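Local coordinates for acyl-coenzyme A oxidase (Caenorhabditis elegans, PDB 5K3J), which catalyses the FAD-dependent first, desaturating step of peroxisomal beta-oxidation on ascaroside pheromone side chains attached to coenzyme A, at residues F118-T121 against L122-Q125; K133-E136 against R137-R141; E500-L503 against K504-S508; R512-A515 against W516-A520. One frame throughout, in Å; residues are numbered along the deposited sequence.

Overall arrangement
All four contacts are local, each between neighbouring turns of a single helix, and they form two pairs. Interactions 1 and 2 lie on the successive helices 112-125 and 128-139 of the acyl-CoA oxidase N-terminal family region, their centres about 11 Å apart, and touch where I119 CG1 meets A138 CB at 3.8 Å. Interactions 3 and 4 come later in the chain, on helices 481-507 and 512-518 of the C-terminal region, with centres about 9 Å apart and M506 CG 3.7 Å from A515 CB. The pairs stand well apart, the centres of interactions 2 and 3 being about 52 Å from each other. Each pair joins two successive, touching helices, and interactions 2, 3 and 4 also reach the second subunit of the homodimer.

Interaction 1: residues F118-T121 against L122-Q125; sequences FIPT and LQSQ
L122 and Q123 join helically to the residues four places back: L122 N donates to F118 O at 3.3 Å and Q123 N to I119 O at 3.1 Å. The helix is kinked at P120, whose ring nitrogen has no hydrogen to give the turn before. P120 O accepts twice from S124: OG lies in the carbonyl plane, on a lone pair, 3.0 Å from P120 O, whereas S124 N stands above that plane. The first torsion of S124 (chi1 58°) places OG between its own N and carbonyl carbon and folds the hydroxyl back onto the helix.

L122 CD1 comes over one face of the F118 ring, 4.3 Å from the centroid and 26° off the normal, a CH-pi contact. Q123 runs its extended chain past I119, with CD 3.9 Å from I119 CG2, and OE1 ends 3.3 Å from P120 CA. With an alanine in place of Q123 the amide is gone, and I119 CG2 and P120 CA would probably be less closely packed on this side.

Around this turn, F118 and L122, with T121, face L199 of strand 197-205, and Q125 NE2 donates to the carbonyl of I284, a substrate-binding residue. The chemistry implies a division of labour: the hydroxyl of S124 is spent on the backbone, while the amide of Q125 ties this turn to I284 of the substrate-binding segment.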
loop_
_atom_site.group_PDB
_atom_site.type_symbol
_atom_site.label_atom_id
_atom_site.label_comp_id
_atom_site.label_asym_id
_atom_site.label_seq_id
_atom_site.Cartn_x
_atom_site.Cartn_y
_atom_site.Cartn_z
ATOM N N PHE A 118 -24.614 -12.145 5.276
ATOM C CA PHE A 118 -25.864 -12.801 4.901
ATOM C C PHE A 118 -26.541 -13.436 6.111
ATOM O O PHE A 118 -27.707 -13.156 6.390
ATOM C CB PHE A 118 -25.628 -13.860 3.828
ATOM C CG PHE A 118 -26.889 -14.510 3.339
ATOM C CD1 PHE A 118 -27.801 -13.803 2.569
ATOM C CD2 PHE A 118 -27.164 -15.829 3.645
ATOM C CE1 PHE A 118 -28.962 -14.400 2.120
ATOM C CE2 PHE A 118 -28.320 -16.431 3.195
ATOM C CZ PHE A 118 -29.217 -15.720 2.433
ATOM N N ILE A 119 -25.805 -14.282 6.827
ATOM C CA ILE A 119 -26.318 -14.910 8.044
ATOM C C ILE A 119 -26.551 -13.891 9.177
ATOM O O ILE A 119 -27.598 -13.933 9.826
ATOM C CB ILE A 119 -25.373 -16.037 8.534
ATOM C CG1 ILE A 119 -25.475 -17.266 7.629
ATOM C CG2 ILE A 119 -25.682 -16.424 9.969
ATOM C CD1 ILE A 119 -24.707 -18.460 8.146
ATOM N N PRO A 120 -25.588 -12.977 9.426
ATOM C CA PRO A 120 -25.848 -12.005 10.496
ATOM C C PRO A 120 -27.009 -11.045 10.222
ATOM O O PRO A 120 -27.563 -10.508 11.179
ATOM C CB PRO A 120 -24.529 -11.234 10.588
ATOM C CG PRO A 120 -23.510 -12.186 10.105
ATOM C CD PRO A 120 -24.177 -12.932 8.999
ATOM N N THR A 121 -27.364 -10.826 8.958
ATOM C CA THR A 121 -28.480 -9.940 8.633
ATOM C C THR A 121 -29.805 -10.659 8.853
ATOM O O THR A 121 -30.774 -10.060 9.321
ATOM C CB THR A 121 -28.403 -9.418 7.174
ATOM O OG1 THR A 121 -27.364 -8.437 7.071
ATOM C CG2 THR A 121 -29.720 -8.776 6.750
ATOM N N LEU A 122 -29.844 -11.948 8.529
ATOM C CA LEU A 122 -31.029 -12.754 8.791
ATOM C C LEU A 122 -31.294 -12.819 10.289
ATOM O O LEU A 122 -32.442 -12.770 10.731
ATOM C CB LEU A 122 -30.871 -14.165 8.224
ATOM C CG LEU A 122 -30.969 -14.318 6.706
ATOM C CD1 LEU A 122 -30.575 -15.731 6.296
ATOM C CD2 LEU A 122 -32.370 -13.978 6.216
ATOM N N GLN A 123 -30.219 -12.916 11.065
ATOM C CA GLN A 123 -30.313 -12.989 12.517
ATOM C C GLN A 123 -30.903 -11.719 13.113
ATOM O O GLN A 123 -31.708 -11.776 14.045
ATOM C CB GLN A 123 -28.934 -13.252 13.124
ATOM C CG GLN A 123 -28.407 -14.649 12.863
ATOM C CD GLN A 123 -26.967 -14.821 13.300
ATOM O OE1 GLN A 123 -26.138 -13.930 13.121
ATOM N NE2 GLN A 123 -26.664 -15.973 13.881
ATOM N N SER A 124 -30.513 -10.573 12.564
ATOM C CA SER A 124 -30.879 -9.288 13.147
ATOM C C SER A 124 -32.088 -8.629 12.481
ATOM O O SER A 124 -32.661 -7.688 13.033
ATOM C CB SER A 124 -29.688 -8.328 13.089
ATOM O OG SER A 124 -29.247 -8.134 11.753
ATOM N N GLN A 125 -32.486 -9.109 11.305
ATOM C CA GLN A 125 -33.499 -8.397 10.525
ATOM C C GLN A 125 -34.652 -9.262 10.001
ATOM O O GLN A 125 -35.625 -8.730 9.467
ATOM C CB GLN A 125 -32.831 -7.685 9.341
ATOM C CG GLN A 125 -31.625 -6.821 9.705
ATOM C CD GLN A 125 -32.005 -5.537 10.418
ATOM O OE1 GLN A 125 -33.157 -5.103 10.370
ATOM N NE2 GLN A 125 -31.035 -4.917 11.083
#

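Interaction 2: residues K133-E136 against R137-R141; sequences KWLE and RARRR
W134 and A138 are joined by the shortest backbone bond of this turn: A138 N lies 2.7 Å from W134 O, almost in line with the carbonyl bond (C=O...N 171°). R139 N follows with L135 O at 3.2 Å. The helix then ends in a Schellman motif, with R141, at positive phi, as its C-prime residue: R141 N bonds to A138 O at 2.9 Å and E142 N to R137 O.

Water links the first turn to the next. It accepts from R137 NH1 at 2.6 Å, lying in plane at the guanidinium edge, and donates only weakly to K133 O; R137 also forms salt bridges to E142 and E223.

Opposite charges lie near E136 without contact and may interact at longer range. Its chain bends at chi2 (48°), bringing OE1 to 3.5 Å from R139 CD, yet OE1 stays 4.3 Å from R139 NH1, with carboxylate and guanidinium planes 38° apart. R140 NE is similarly 4.6 Å from E136 OE2; R140 has a salt bridge to E142, and its NH2 donates to A662 O of the second subunit, probably a tag residue. A lysine in place of E136 would probably set a like charge beside R139 and R140.

Among its neighbours, helix 128-139 lays L135 and A138 against helix 112-125, where H114 bonds to A138 O and D115 pairs with R141.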
loop_
_atom_site.group_PDB
_atom_site.type_symbol
_atom_site.label_atom_id
_atom_site.label_comp_id
_atom_site.label_asym_id
_atom_site.label_seq_id
_atom_site.Cartn_x
_atom_site.Cartn_y
_atom_site.Cartn_z
ATOM N N LYS A 133 -37.396 -20.333 7.792
ATOM C CA LYS A 133 -37.430 -20.668 6.380
ATOM C C LYS A 133 -36.049 -20.635 5.733
ATOM O O LYS A 133 -35.807 -21.338 4.752
ATOM C CB LYS A 133 -38.368 -19.714 5.642
ATOM C CG LYS A 133 -38.912 -20.250 4.330
ATOM C CD LYS A 133 -39.656 -19.163 3.569
ATOM C CE LYS A 133 -40.732 -18.517 4.429
ATOM N NZ LYS A 133 -41.288 -17.291 3.791
ATOM N N TRP A 134 -35.141 -19.819 6.266
ATOM C CA TRP A 134 -33.837 -19.668 5.621
ATOM C C TRP A 134 -32.627 -19.779 6.552
ATOM O O TRP A 134 -31.623 -20.393 6.184
ATOM C CB TRP A 134 -33.752 -18.324 4.893
ATOM C CG TRP A 134 -34.741 -18.149 3.783
ATOM C CD1 TRP A 134 -34.904 -18.952 2.693
ATOM C CD2 TRP A 134 -35.681 -17.081 3.645
ATOM N NE1 TRP A 134 -35.904 -18.458 1.886
ATOM C CE2 TRP A 134 -36.399 -17.311 2.447
ATOM C CE3 TRP A 134 -36.003 -15.958 4.409
ATOM C CZ2 TRP A 134 -37.406 -16.462 2.009
ATOM C CZ3 TRP A 134 -37.003 -15.114 3.971
ATOM C CH2 TRP A 134 -37.693 -15.371 2.781
ATOM N N LEU A 135 -32.706 -19.181 7.739
ATOM C CA LEU A 135 -31.525 -19.026 8.591
ATOM C C LEU A 135 -30.851 -20.349 8.950
ATOM O O LEU A 135 -29.625 -20.419 9.039
ATOM C CB LEU A 135 -31.882 -18.262 9.871
ATOM C CG LEU A 135 -30.726 -18.002 10.840
ATOM C CD1 LEU A 135 -29.530 -17.376 10.127
ATOM C CD2 LEU A 135 -31.188 -17.114 11.986
ATOM N N GLU A 136 -31.633 -21.403 9.151
ATOM C CA GLU A 136 -31.018 -22.693 9.427
ATOM C C GLU A 136 -30.545 -23.335 8.129
ATOM O O GLU A 136 -29.590 -24.102 8.128
ATOM C CB GLU A 136 -31.975 -23.622 10.177
ATOM C CG GLU A 136 -31.277 -24.811 10.841
ATOM C CD GLU A 136 -30.044 -24.416 11.655
ATOM O OE1 GLU A 136 -30.045 -23.330 12.279
ATOM O OE2 GLU A 136 -29.067 -25.196 11.667
ATOM N N ARG A 137 -31.206 -23.012 7.024
ATOM C CA ARG A 137 -30.751 -23.488 5.721
ATOM C C ARG A 137 -29.390 -22.889 5.387
ATOM O O ARG A 137 -28.530 -23.552 4.807
ATOM C CB ARG A 137 -31.755 -23.141 4.625
ATOM C CG ARG A 137 -33.037 -23.946 4.666
ATOM C CD ARG A 137 -33.718 -23.922 3.297
ATOM N NE ARG A 137 -32.964 -24.692 2.310
ATOM C CZ ARG A 137 -33.123 -24.577 0.993
ATOM N NH1 ARG A 137 -34.002 -23.708 0.497
ATOM N NH2 ARG A 137 -32.397 -25.324 0.166
ATOM N N ALA A 138 -29.210 -21.625 5.752
ATOM C CA ALA A 138 -27.940 -20.936 5.569
ATOM C C ALA A 138 -26.838 -21.584 6.408
ATOM O O ALA A 138 -25.743 -21.847 5.911
ATOM C CB ALA A 138 -28.082 -19.467 5.929
ATOM N N ARG A 139 -27.139 -21.847 7.676
ATOM C CA ARG A 139 -26.151 -22.373 8.614
ATOM C C ARG A 139 -25.688 -23.785 8.254
ATOM O O ARG A 139 -24.550 -24.164 8.540
ATOM C CB ARG A 139 -26.713 -22.356 10.038
ATOM C CG ARG A 139 -26.577 -21.004 10.744
ATOM C CD ARG A 139 -27.503 -20.879 11.961
ATOM N NE ARG A 139 -26.898 -20.066 13.016
ATOM C CZ ARG A 139 -27.573 -19.484 14.007
ATOM N NH1 ARG A 139 -28.894 -19.605 14.084
ATOM N NH2 ARG A 139 -26.929 -18.771 14.921
ATOM N N ARG A 140 -26.572 -24.556 7.628
ATOM C CA ARG A 140 -26.235 -25.906 7.186
ATOM C C ARG A 140 -25.608 -25.855 5.797
ATOM O O ARG A 140 -25.351 -26.885 5.174
ATOM C CB ARG A 140 -27.481 -26.793 7.170
ATOM C CG ARG A 140 -28.445 -26.529 8.315
ATOM C CD ARG A 140 -29.696 -27.384 8.193
ATOM N NE ARG A 140 -29.509 -28.713 8.766
ATOM C CZ ARG A 140 -29.540 -29.841 8.065
ATOM N NH1 ARG A 140 -29.752 -29.804 6.756
ATOM N NH2 ARG A 140 -29.360 -31.007 8.670
ATOM N N ARG A 141 -25.368 -24.636 5.327
ATOM C CA ARG A 141 -24.780 -24.386 4.017
ATOM C C ARG A 141 -25.522 -25.161 2.933
ATOM O O ARG A 141 -24.914 -25.699 2.006
ATOM C CB ARG A 141 -23.282 -24.720 4.026
ATOM C CG ARG A 141 -22.488 -23.746 4.883
ATOM C CD ARG A 141 -20.992 -24.031 4.889
ATOM N NE ARG A 141 -20.253 -22.908 5.458
ATOM C CZ ARG A 141 -18.938 -22.897 5.665
ATOM N NH1 ARG A 141 -18.197 -23.959 5.361
ATOM N NH2 ARG A 141 -18.357 -21.822 6.184
HETATM O O HOH W 1 -35.465 -21.833 1.488
#

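Interaction 3: residues E500-L503 against K504-S508; sequences EKFL and KLMES
K504 N donates to E500 O at 2.8 Å, with an N-H...O angle of 154°, and L505 N to K501 O at 3.2 Å; these bonds carry this stretch of helix 481-507, along which F502 and M506 form a Met-aromatic contact. L503 O is gripped by two amides. E507 N meets it in the carbonyl plane at 3.0 Å, the regular four-residue helical bond, while M506 N, one residue nearer in sequence, approaches from well above the plane at 2.9 Å. That second bond spans three residues and is of the 3-10 type. Beyond it S508 OG turns back to K504 O at 2.9 Å, so the serine hydroxyl takes up a backbone carbonyl one turn back.

Outward from the backbone, L505 CD1 lies beside K501 O, 3.3 Å away, and only distantly meets the extended lysine chain itself. That chain leads K501 to the second subunit, where it packs on Y591 of the other chain and makes a long, weak ion pair with D588 there. On the inner flank the side chains of F502, L505 and M506 all rest on A515 of helix 512-518, where the two successive helices meet.

M506 bends at its last torsion (chi3 68°) and F502 has CG anti to its backbone N, which brings sulfur and ring together obliquely: M506 SD lies 38° off the ring normal and 3.6 Å from F502 CZ.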
loop_
_atom_site.group_PDB
_atom_site.type_symbol
_atom_site.label_atom_id
_atom_site.label_comp_id
_atom_site.label_asym_id
_atom_site.label_seq_id
_atom_site.Cartn_x
_atom_site.Cartn_y
_atom_site.Cartn_z
ATOM N N GLU A 500 -16.504 24.480 17.006
ATOM C CA GLU A 500 -16.741 25.920 17.047
ATOM C C GLU A 500 -16.435 26.588 15.710
ATOM O O GLU A 500 -17.002 27.635 15.391
ATOM C CB GLU A 500 -15.906 26.562 18.156
ATOM C CG GLU A 500 -16.436 27.900 18.636
ATOM C CD GLU A 500 -16.657 27.930 20.135
ATOM O OE1 GLU A 500 -16.166 27.016 20.831
ATOM O OE2 GLU A 500 -17.326 28.867 20.617
ATOM N N LYS A 501 -15.532 25.992 14.938
ATOM C CA LYS A 501 -15.237 26.494 13.601
ATOM C C LYS A 501 -16.422 26.216 12.694
ATOM O O LYS A 501 -16.852 27.083 11.932
ATOM C CB LYS A 501 -13.967 25.860 13.033
ATOM C CG LYS A 501 -13.708 26.200 11.570
ATOM C CD LYS A 501 -12.336 25.727 11.118
ATOM C CE LYS A 501 -12.165 25.861 9.610
ATOM N NZ LYS A 501 -10.801 25.469 9.151
ATOM N N PHE A 502 -16.955 25.001 12.784
ATOM C CA PHE A 502 -18.168 24.653 12.056
ATOM C C PHE A 502 -19.332 25.530 12.518
ATOM O O PHE A 502 -20.138 25.971 11.701
ATOM C CB PHE A 502 -18.488 23.164 12.230
ATOM C CG PHE A 502 -19.919 22.804 11.951
ATOM C CD1 PHE A 502 -20.492 23.040 10.711
ATOM C CD2 PHE A 502 -20.683 22.191 12.929
ATOM C CE1 PHE A 502 -21.810 22.694 10.467
ATOM C CE2 PHE A 502 -21.995 21.844 12.687
ATOM C CZ PHE A 502 -22.559 22.095 11.455
ATOM N N LEU A 503 -19.399 25.804 13.818
ATOM C CA LEU A 503 -20.424 26.691 14.369
ATOM C C LEU A 503 -20.291 28.124 13.852
ATOM O O LEU A 503 -21.281 28.740 13.455
ATOM C CB LEU A 503 -20.371 26.689 15.899
ATOM C CG LEU A 503 -20.863 25.417 16.594
ATOM C CD1 LEU A 503 -20.822 25.565 18.111
ATOM C CD2 LEU A 503 -22.263 25.045 16.117
ATOM N N LYS A 504 -19.067 28.646 13.864
ATOM C CA LYS A 504 -18.796 30.007 13.403
ATOM C C LYS A 504 -19.222 30.219 11.954
ATOM O O LYS A 504 -19.676 31.301 11.580
ATOM C CB LYS A 504 -17.307 30.336 13.554
ATOM C CG LYS A 504 -16.980 31.286 14.694
ATOM C CD LYS A 504 -15.501 31.638 14.696
ATOM C CE LYS A 504 -15.224 32.880 15.529
ATOM N NZ LYS A 504 -15.736 32.755 16.923
ATOM N N LEU A 505 -19.073 29.175 11.145
ATOM C CA LEU A 505 -19.442 29.234 9.738
ATOM C C LEU A 505 -20.957 29.281 9.558
ATOM O O LEU A 505 -21.447 29.649 8.495
ATOM C CB LEU A 505 -18.851 28.041 8.981
ATOM C CG LEU A 505 -17.335 28.079 8.757
ATOM C CD1 LEU A 505 -16.774 26.675 8.608
ATOM C CD2 LEU A 505 -16.991 28.925 7.535
ATOM N N MET A 506 -21.699 28.913 10.597
ATOM C CA MET A 506 -23.156 29.004 10.543
ATOM C C MET A 506 -23.620 30.341 11.109
ATOM O O MET A 506 -24.674 30.856 10.735
ATOM C CB MET A 506 -23.804 27.845 11.299
ATOM C CG MET A 506 -23.397 26.476 10.777
ATOM S SD MET A 506 -24.397 25.143 11.462
ATOM C CE MET A 506 -25.984 25.493 10.713
ATOM N N GLU A 507 -22.820 30.903 12.009
ATOM C CA GLU A 507 -23.035 32.265 12.472
ATOM C C GLU A 507 -22.554 33.225 11.384
ATOM O O GLU A 507 -22.832 34.423 11.420
ATOM C CB GLU A 507 -22.315 32.502 13.801
ATOM C CG GLU A 507 -22.917 31.703 14.952
ATOM C CD GLU A 507 -21.921 31.416 16.061
ATOM O OE1 GLU A 507 -20.957 32.194 16.213
ATOM O OE2 GLU A 507 -22.098 30.405 16.774
ATOM N N SER A 508 -21.834 32.673 10.412
ATOM C CA SER A 508 -21.519 33.387 9.182
ATOM C C SER A 508 -22.717 33.304 8.243
ATOM O O SER A 508 -22.818 34.048 7.272
ATOM C CB SER A 508 -20.271 32.810 8.508
ATOM O OG SER A 508 -19.112 33.016 9.296
#

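Interaction 4: residues R512-A515 against W516-A520; sequences REVA and WNKSA
W516 and R512 are one turn apart: the tryptophan CB lies 3.2 Å from R512 O, the oxygen to which W516 N donates at 2.6 Å. With CG anti to the backbone N (chi1 179°), the indole leaves this helix altogether, meeting F502 edge-to-face and R444 of helix 435-450 in a cation-pi contact. V514 and K518 face another way: the extended lysine chain passes V514, CE coming 4.3 Å from V514 CG1, while K518 N bonds to V514 O at 2.9 Å.

These residues make the short helix 512-518, followed by S519, the N-cap position of helix 520-543, although the serine side chain makes no capping bond. S519 OG instead turns back to the preceding helix, lying 3.1 Å from A515 O and 3.2 Å from W516 O. The helix borders the ligand sites: the R512 side chain is about 5 Å from the bound ascaroside-CoA, and that of N517 about 6 Å from FAD.

N517, bonded through N to E513 O, points its amide to the dimer interface. There ND2 donates to D334 O of the second subunit, and OD1 accepts from the backbone N of Q336 of that same chain.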
loop_
_atom_site.group_PDB
_atom_site.type_symbol
_atom_site.label_atom_id
_atom_site.label_comp_id
_atom_site.label_asym_id
_atom_site.label_seq_id
_atom_site.Cartn_x
_atom_site.Cartn_y
_atom_site.Cartn_z
ATOM N N ARG A 512 -25.693 24.740 6.595
ATOM C CA ARG A 512 -25.141 23.632 7.374
ATOM C C ARG A 512 -24.257 22.701 6.555
ATOM O O ARG A 512 -23.108 22.447 6.920
ATOM C CB ARG A 512 -26.265 22.815 8.008
ATOM C CG ARG A 512 -25.779 21.523 8.640
ATOM C CD ARG A 512 -26.908 20.748 9.284
ATOM N NE ARG A 512 -26.410 19.905 10.367
ATOM C CZ ARG A 512 -26.374 20.278 11.643
ATOM N NH1 ARG A 512 -25.900 19.449 12.562
ATOM N NH2 ARG A 512 -26.815 21.479 12.000
ATOM N N GLU A 513 -24.804 22.193 5.456
ATOM C CA GLU A 513 -24.076 21.294 4.569
ATOM C C GLU A 513 -22.735 21.880 4.133
ATOM O O GLU A 513 -21.709 21.202 4.168
ATOM C CB GLU A 513 -24.926 20.963 3.339
ATOM C CG GLU A 513 -25.985 19.890 3.564
ATOM C CD GLU A 513 -27.139 20.359 4.432
ATOM O OE1 GLU A 513 -27.368 21.585 4.514
ATOM O OE2 GLU A 513 -27.818 19.499 5.035
ATOM N N VAL A 514 -22.745 23.145 3.727
ATOM C CA VAL A 514 -21.524 23.806 3.283
ATOM C C VAL A 514 -20.629 24.145 4.470
ATOM O O VAL A 514 -19.406 24.010 4.395
ATOM C CB VAL A 514 -21.838 25.087 2.478
ATOM C CG1 VAL A 514 -20.557 25.817 2.095
ATOM C CG2 VAL A 514 -22.643 24.741 1.238
ATOM N N ALA A 515 -21.242 24.583 5.566
ATOM C CA ALA A 515 -20.510 24.834 6.801
ATOM C C ALA A 515 -19.830 23.560 7.286
ATOM O O ALA A 515 -18.693 23.588 7.749
ATOM C CB ALA A 515 -21.441 25.375 7.867
ATOM N N TRP A 516 -20.542 22.444 7.175
ATOM C CA TRP A 516 -19.986 21.140 7.517
ATOM C C TRP A 516 -18.828 20.782 6.592
ATOM O O TRP A 516 -17.791 20.285 7.034
ATOM C CB TRP A 516 -21.062 20.053 7.443
ATOM C CG TRP A 516 -20.536 18.699 7.772
ATOM C CD1 TRP A 516 -20.185 17.719 6.890
ATOM C CD2 TRP A 516 -20.278 18.177 9.077
ATOM N NE1 TRP A 516 -19.730 16.614 7.566
ATOM C CE2 TRP A 516 -19.777 16.870 8.911
ATOM C CE3 TRP A 516 -20.426 18.684 10.370
ATOM C CZ2 TRP A 516 -19.424 16.066 9.986
ATOM C CZ3 TRP A 516 -20.077 17.883 11.436
ATOM C CH2 TRP A 516 -19.577 16.590 11.238
ATOM N N ASN A 517 -19.020 21.043 5.304
ATOM C CA ASN A 517 -18.050 20.690 4.276
ATOM C C ASN A 517 -16.724 21.427 4.453
ATOM O O ASN A 517 -15.654 20.831 4.331
ATOM C CB ASN A 517 -18.635 20.983 2.893
ATOM C CG ASN A 517 -17.765 20.466 1.761
ATOM O OD1 ASN A 517 -16.763 19.790 1.986
ATOM N ND2 ASN A 517 -18.158 20.776 0.531
ATOM N N LYS A 518 -16.801 22.719 4.751
ATOM C CA LYS A 518 -15.608 23.550 4.875
ATOM C C LYS A 518 -14.792 23.236 6.124
ATOM O O LYS A 518 -13.619 23.593 6.210
ATOM C CB LYS A 518 -15.999 25.027 4.865
ATOM C CG LYS A 518 -16.384 25.541 3.494
ATOM C CD LYS A 518 -16.615 27.038 3.520
ATOM C CE LYS A 518 -16.603 27.620 2.118
ATOM N NZ LYS A 518 -16.749 29.102 2.128
ATOM N N SER A 519 -15.409 22.566 7.089
ATOM C CA SER A 519 -14.711 22.201 8.315
ATOM C C SER A 519 -14.402 20.709 8.357
ATOM O O SER A 519 -13.959 20.192 9.379
ATOM C CB SER A 519 -15.541 22.592 9.538
ATOM O OG SER A 519 -16.781 21.914 9.537
ATOM N N ALA A 520 -14.627 20.031 7.234
ATOM C CA ALA A 520 -14.614 18.568 7.184
ATOM C C ALA A 520 -13.276 17.944 7.579
ATOM O O ALA A 520 -13.246 16.849 8.140
ATOM C CB ALA A 520 -15.018 18.092 5.793
#